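PDB 1U0M: putative polyketide synthase from Streptomyces coelicolor, which condenses five malonyl-CoA units into a pentaketide and cyclises it by Claisen and aldol steps to 1,3,6,8-tetrahydroxynaphthalene, a precursor of melanin. Local coordinates for residues 78-83 with 113-118; 173-178 with 196-201. One frame throughout, in Å; residues are numbered along the deposited sequence.

Interaction 1. Residues 78-83 with 113-118; sequences KVYERE and SCTGFM
In the thiolase-fold core, the loop that follows strand 108-112 packs against helix 73-99, and Tyr80 of that helix meets it at Ser113, Thr115, Gly116 and Met118. Gly116 CA lies over one face of the phenol ring, 3.8 Å from the centroid and only 4° off the normal, a CH-pi contact; a CB built on this glycine would clash with the ring. With CG anti to the backbone N (chi1 171°), the ring reaches far enough for its OH to meet Ser113 OG at 2.7 Å, a hydrogen bond in which either oxygen could be the donor. Met118 comes to the Tyr80 ring by its thioether: CG sits in plane at the edge, and SD approaches obliquely to 3.7 Å from CE1, a Met-aromatic contact. The same SD rests 3.8 Å from Glu81 CB. Beyond, Met118 O accepts a hydrogen bond from Gln143 of the second subunit. A leucine in place of Tyr80 would probably leave Ser113 OG without its phenol partner and Gly116 CA without an aromatic face to lie on. A buried phenol thus spends its hydroxyl on a short bond to Ser113 while its ring packs on a glycine and a thioether.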
loop_
_atom_site.group_PDB
_atom_site.type_symbol
_atom_site.label_atom_id
_atom_site.label_comp_id
_atom_site.label_asym_id
_atom_site.label_seq_id
_atom_site.Cartn_x
_atom_site.Cartn_y
_atom_site.Cartn_z
ATOM N N LYS A 78 5.131 -6.439 17.157
ATOM C CA LYS A 78 4.198 -7.368 17.790
ATOM C C LYS A 78 3.189 -6.497 18.547
ATOM O O LYS A 78 1.981 -6.712 18.467
ATOM C CB LYS A 78 4.920 -8.292 18.779
ATOM C CG LYS A 78 4.954 -9.765 18.372
ATOM C CD LYS A 78 6.065 -10.042 17.386
ATOM C CE LYS A 78 7.366 -10.329 18.106
ATOM N NZ LYS A 78 7.382 -11.683 18.733
ATOM N N VAL A 79 3.683 -5.497 19.274
ATOM C CA VAL A 79 2.777 -4.608 19.999
ATOM C C VAL A 79 1.816 -3.942 19.015
ATOM O O VAL A 79 0.631 -3.773 19.310
ATOM C CB VAL A 79 3.526 -3.511 20.731
ATOM C CG1 VAL A 79 2.536 -2.613 21.453
ATOM C CG2 VAL A 79 4.530 -4.126 21.684
ATOM N N TYR A 80 2.337 -3.581 17.842
ATOM C CA TYR A 80 1.538 -2.936 16.817
ATOM C C TYR A 80 0.322 -3.763 16.439
ATOM O O TYR A 80 -0.789 -3.253 16.495
ATOM C CB TYR A 80 2.400 -2.617 15.579
ATOM C CG TYR A 80 1.614 -2.140 14.367
ATOM C CD1 TYR A 80 1.282 -3.021 13.336
ATOM C CD2 TYR A 80 1.140 -0.830 14.286
ATOM C CE1 TYR A 80 0.492 -2.612 12.261
ATOM C CE2 TYR A 80 0.346 -0.411 13.216
ATOM C CZ TYR A 80 0.025 -1.309 12.208
ATOM O OH TYR A 80 -0.772 -0.907 11.151
ATOM N N GLU A 81 0.501 -5.038 16.080
ATOM C CA GLU A 81 -0.662 -5.840 15.697
ATOM C C GLU A 81 -1.600 -6.172 16.843
ATOM O O GLU A 81 -2.810 -6.215 16.653
ATOM C CB GLU A 81 -0.266 -7.131 14.953
ATOM C CG GLU A 81 0.603 -8.115 15.690
ATOM C CD GLU A 81 0.614 -9.493 15.020
ATOM O OE1 GLU A 81 1.502 -10.318 15.347
ATOM O OE2 GLU A 81 -0.271 -9.758 14.177
ATOM N N ARG A 82 -1.061 -6.399 18.035
ATOM C CA ARG A 82 -1.923 -6.692 19.178
ATOM C C ARG A 82 -2.837 -5.506 19.480
ATOM O O ARG A 82 -4.049 -5.676 19.667
ATOM C CB ARG A 82 -1.099 -6.980 20.430
ATOM C CG ARG A 82 -1.959 -7.222 21.677
ATOM C CD ARG A 82 -1.127 -7.132 22.958
ATOM N NE ARG A 82 -0.750 -5.761 23.302
ATOM C CZ ARG A 82 0.406 -5.423 23.863
ATOM N NH1 ARG A 82 1.303 -6.361 24.136
ATOM N NH2 ARG A 82 0.661 -4.150 24.171
ATOM N N GLU A 83 -2.247 -4.306 19.528
ATOM C CA GLU A 83 -2.999 -3.093 19.835
ATOM C C GLU A 83 -4.011 -2.727 18.763
ATOM O O GLU A 83 -5.033 -2.116 19.056
ATOM C CB GLU A 83 -2.054 -1.905 20.057
ATOM C CG GLU A 83 -1.150 -2.000 21.291
ATOM C CD GLU A 83 -1.928 -2.076 22.595
ATOM O OE1 GLU A 83 -3.043 -1.512 22.669
ATOM O OE2 GLU A 83 -1.420 -2.686 23.555
ATOM N N SER A 113 -1.753 2.866 7.215
ATOM C CA SER A 113 -0.891 2.896 8.384
ATOM C C SER A 113 0.560 2.850 7.954
ATOM O O SER A 113 0.929 2.067 7.083
ATOM C CB SER A 113 -1.177 1.700 9.282
ATOM O OG SER A 113 -0.164 1.584 10.266
ATOM N N CYS A 114 1.389 3.686 8.561
ATOM C CA CYS A 114 2.811 3.706 8.228
ATOM C C CYS A 114 3.635 3.502 9.485
ATOM O O CYS A 114 4.860 3.596 9.466
ATOM C CB CYS A 114 3.184 5.040 7.581
ATOM S SG CYS A 114 3.005 6.465 8.653
ATOM N N THR A 115 2.953 3.190 10.581
ATOM C CA THR A 115 3.617 3.018 11.867
ATOM C C THR A 115 3.981 1.598 12.253
ATOM O O THR A 115 4.464 1.345 13.346
ATOM C CB THR A 115 2.766 3.626 12.952
ATOM O OG1 THR A 115 1.399 3.285 12.703
ATOM C CG2 THR A 115 2.930 5.149 12.945
ATOM N N GLY A 116 3.756 0.674 11.342
ATOM C CA GLY A 116 4.088 -0.701 11.608
ATOM C C GLY A 116 3.940 -1.428 10.299
ATOM O O GLY A 116 3.418 -0.881 9.332
ATOM N N PHE A 117 4.385 -2.668 10.253
ATOM C CA PHE A 117 4.268 -3.401 9.025
ATOM C C PHE A 117 3.859 -4.839 9.190
ATOM O O PHE A 117 4.465 -5.591 9.945
ATOM C CB PHE A 117 5.574 -3.329 8.242
ATOM C CG PHE A 117 5.485 -3.948 6.900
ATOM C CD1 PHE A 117 5.792 -5.290 6.719
ATOM C CD2 PHE A 117 5.029 -3.203 5.810
ATOM C CE1 PHE A 117 5.649 -5.878 5.474
ATOM C CE2 PHE A 117 4.883 -3.790 4.557
ATOM C CZ PHE A 117 5.191 -5.120 4.387
ATOM N N MET A 118 2.814 -5.218 8.476
ATOM C CA MET A 118 2.362 -6.587 8.518
ATOM C C MET A 118 1.795 -7.039 7.172
ATOM O O MET A 118 1.173 -6.261 6.438
ATOM C CB MET A 118 1.357 -6.797 9.668
ATOM C CG MET A 118 0.290 -5.727 9.859
ATOM S SD MET A 118 -0.741 -5.968 11.383
ATOM C CE MET A 118 -1.466 -7.600 11.031
#

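Interaction 2. Residues 173-178 with 196-201; sequences CEFCSL and FGDGIA
Asp198 OD1 accepts a nearly straight bond from Ser177 N (2.8 Å, 175°), while OD2 of the same carboxylate takes the proton of Ser177 OG at 2.6 Å. Both oxygens use their syn lone pairs, so one serine fills the mouth of the carboxylate with its amide and its hydroxyl. The hydroxyl is put there by a chi1 of 63°, which sets OG between the backbone N and the carbonyl carbon. Val61 N is a further donor to OD2; with three bonds the carboxylate is held against rotation, and a buried negative charge would probably be stabilised by them. One residue back, Cys176 packs on Phe196, CB to CB at 3.6 Å, and its sulfur lies obliquely to the Phe196 ring, whose side chain is near Cys146, the probable active-site cysteine.

In the strand part of the contact, Glu174 and Gly199 form an antiparallel hydrogen-bonded pair, Glu174 N to Gly199 O at 3.0 Å and Gly199 N to Glu174 O at 2.8 Å. On the face that carries Cys173, Phe175 and Ile200, the isoleucine CD1 touches Phe175 CE2 at 3.9 Å, and Asp198 CB lies at the edge of the same ring. Helix 73-99 covers this face. The carboxylate of Glu174 turns to Ser314 and the backbone N of Cys114. Segments 173-175 and 198-201 run antiparallel, at 175°, an antiparallel pair of neighbouring strands within the mixed sheet in the N-terminal half of the thiolase fold, with Phe196 leading in beside the probable active site.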
loop_
_atom_site.group_PDB
_atom_site.type_symbol
_atom_site.label_atom_id
_atom_site.label_comp_id
_atom_site.label_asym_id
_atom_site.label_seq_id
_atom_site.Cartn_x
_atom_site.Cartn_y
_atom_site.Cartn_z
ATOM N N CYS A 173 -5.002 3.676 11.063
ATOM C CA CYS A 173 -4.479 3.184 12.332
ATOM C C CYS A 173 -3.041 3.653 12.469
ATOM O O CYS A 173 -2.173 3.221 11.719
ATOM C CB CYS A 173 -4.543 1.655 12.365
ATOM S SG CYS A 173 -4.161 0.937 13.962
ATOM N N GLU A 174 -2.784 4.532 13.427
ATOM C CA GLU A 174 -1.441 5.060 13.601
ATOM C C GLU A 174 -0.931 5.052 15.040
ATOM O O GLU A 174 -1.461 5.744 15.914
ATOM C CB GLU A 174 -1.384 6.480 13.022
ATOM C CG GLU A 174 -1.841 6.567 11.561
ATOM C CD GLU A 174 -0.807 6.018 10.571
ATOM O OE1 GLU A 174 0.063 5.228 11.002
ATOM O OE2 GLU A 174 -0.867 6.371 9.365
ATOM N N PHE A 175 0.112 4.259 15.275
ATOM C CA PHE A 175 0.738 4.146 16.589
ATOM C C PHE A 175 2.151 4.711 16.440
ATOM O O PHE A 175 3.147 3.968 16.507
ATOM C CB PHE A 175 0.810 2.670 17.000
ATOM C CG PHE A 175 -0.533 1.992 17.122
ATOM C CD1 PHE A 175 -0.675 0.645 16.783
ATOM C CD2 PHE A 175 -1.643 2.680 17.610
ATOM C CE1 PHE A 175 -1.902 -0.012 16.927
ATOM C CE2 PHE A 175 -2.881 2.033 17.760
ATOM C CZ PHE A 175 -3.008 0.684 17.419
ATOM N N CYS A 176 2.241 6.029 16.273
ATOM C CA CYS A 176 3.536 6.677 16.042
ATOM C C CYS A 176 4.533 6.458 17.169
ATOM O O CYS A 176 5.732 6.484 16.942
ATOM C CB CYS A 176 3.357 8.186 15.781
ATOM S SG CYS A 176 2.274 8.601 14.372
ATOM N N SER A 177 4.033 6.247 18.378
ATOM C CA SER A 177 4.895 6.014 19.518
ATOM C C SER A 177 5.739 4.769 19.313
ATOM O O SER A 177 6.786 4.624 19.926
ATOM C CB SER A 177 4.061 5.845 20.783
ATOM O OG SER A 177 3.230 4.707 20.682
ATOM N N LEU A 178 5.277 3.862 18.459
ATOM C CA LEU A 178 6.015 2.628 18.196
ATOM C C LEU A 178 7.152 2.829 17.201
ATOM O O LEU A 178 7.787 1.878 16.764
ATOM C CB LEU A 178 5.065 1.532 17.705
ATOM C CG LEU A 178 4.139 0.981 18.804
ATOM C CD1 LEU A 178 4.990 0.477 19.974
ATOM C CD2 LEU A 178 3.199 2.065 19.309
ATOM N N PHE A 196 4.276 13.767 17.392
ATOM C CA PHE A 196 3.419 12.657 16.977
ATOM C C PHE A 196 2.768 11.880 18.097
ATOM O O PHE A 196 3.360 11.702 19.153
ATOM C CB PHE A 196 4.191 11.688 16.092
ATOM C CG PHE A 196 4.648 12.284 14.804
ATOM C CD1 PHE A 196 5.819 13.035 14.752
ATOM C CD2 PHE A 196 3.895 12.130 13.650
ATOM C CE1 PHE A 196 6.232 13.630 13.565
ATOM C CE2 PHE A 196 4.296 12.724 12.452
ATOM C CZ PHE A 196 5.466 13.478 12.407
ATOM N N GLY A 197 1.546 11.414 17.841
ATOM C CA GLY A 197 0.798 10.636 18.822
ATOM C C GLY A 197 0.151 9.410 18.191
ATOM O O GLY A 197 0.366 9.114 17.005
ATOM N N ASP A 198 -0.624 8.673 18.985
ATOM C CA ASP A 198 -1.309 7.489 18.475
ATOM C C ASP A 198 -2.825 7.747 18.363
ATOM O O ASP A 198 -3.433 8.355 19.242
ATOM C CB ASP A 198 -1.065 6.281 19.380
ATOM C CG ASP A 198 0.417 5.978 19.592
ATOM O OD1 ASP A 198 1.281 6.410 18.798
ATOM O OD2 ASP A 198 0.709 5.281 20.568
ATOM N N GLY A 199 -3.423 7.287 17.270
ATOM C CA GLY A 199 -4.852 7.487 17.058
ATOM C C GLY A 199 -5.394 6.573 15.974
ATOM O O GLY A 199 -4.655 6.130 15.095
ATOM N N ILE A 200 -6.691 6.290 16.038
ATOM C CA ILE A 200 -7.346 5.424 15.065
ATOM C C ILE A 200 -8.625 6.073 14.518
ATOM O O ILE A 200 -9.471 6.536 15.273
ATOM C CB ILE A 200 -7.718 4.069 15.698
ATOM C CG1 ILE A 200 -6.461 3.389 16.235
ATOM C CG2 ILE A 200 -8.410 3.178 14.657
ATOM C CD1 ILE A 200 -6.725 2.166 17.064
ATOM N N ALA A 201 -8.757 6.097 13.200
ATOM C CA ALA A 201 -9.934 6.682 12.573
ATOM C C ALA A 201 -10.526 5.740 11.537
ATOM O O ALA A 201 -9.797 5.018 10.849
ATOM C CB ALA A 201 -9.573 8.006 11.924
#

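How the interactions relate
Of the contacting elements, helix 73-99 is the first along the chain; interaction 1 closes a loop of 29 residues when the chain returns through strand 108-112 and the loop after it. Interaction 2 opens only later, at the end of strand 167-175, and closes over helix 187-195 at the start of strand 198-206. The two are therefore in series, neither nested nor crossing, yet they touch. Thr115 OG1 probably hydrogen-bonds both Glu174 OE1 (2.9 Å) and Phe175 N (3.0 Å), and Tyr80 packs against the Phe175 ring. Together they tie one helix layer to the adjacent strands 108-112, 167-175 and 198-206, near the probable active-site cysteine; only interaction 1 reaches the second subunit.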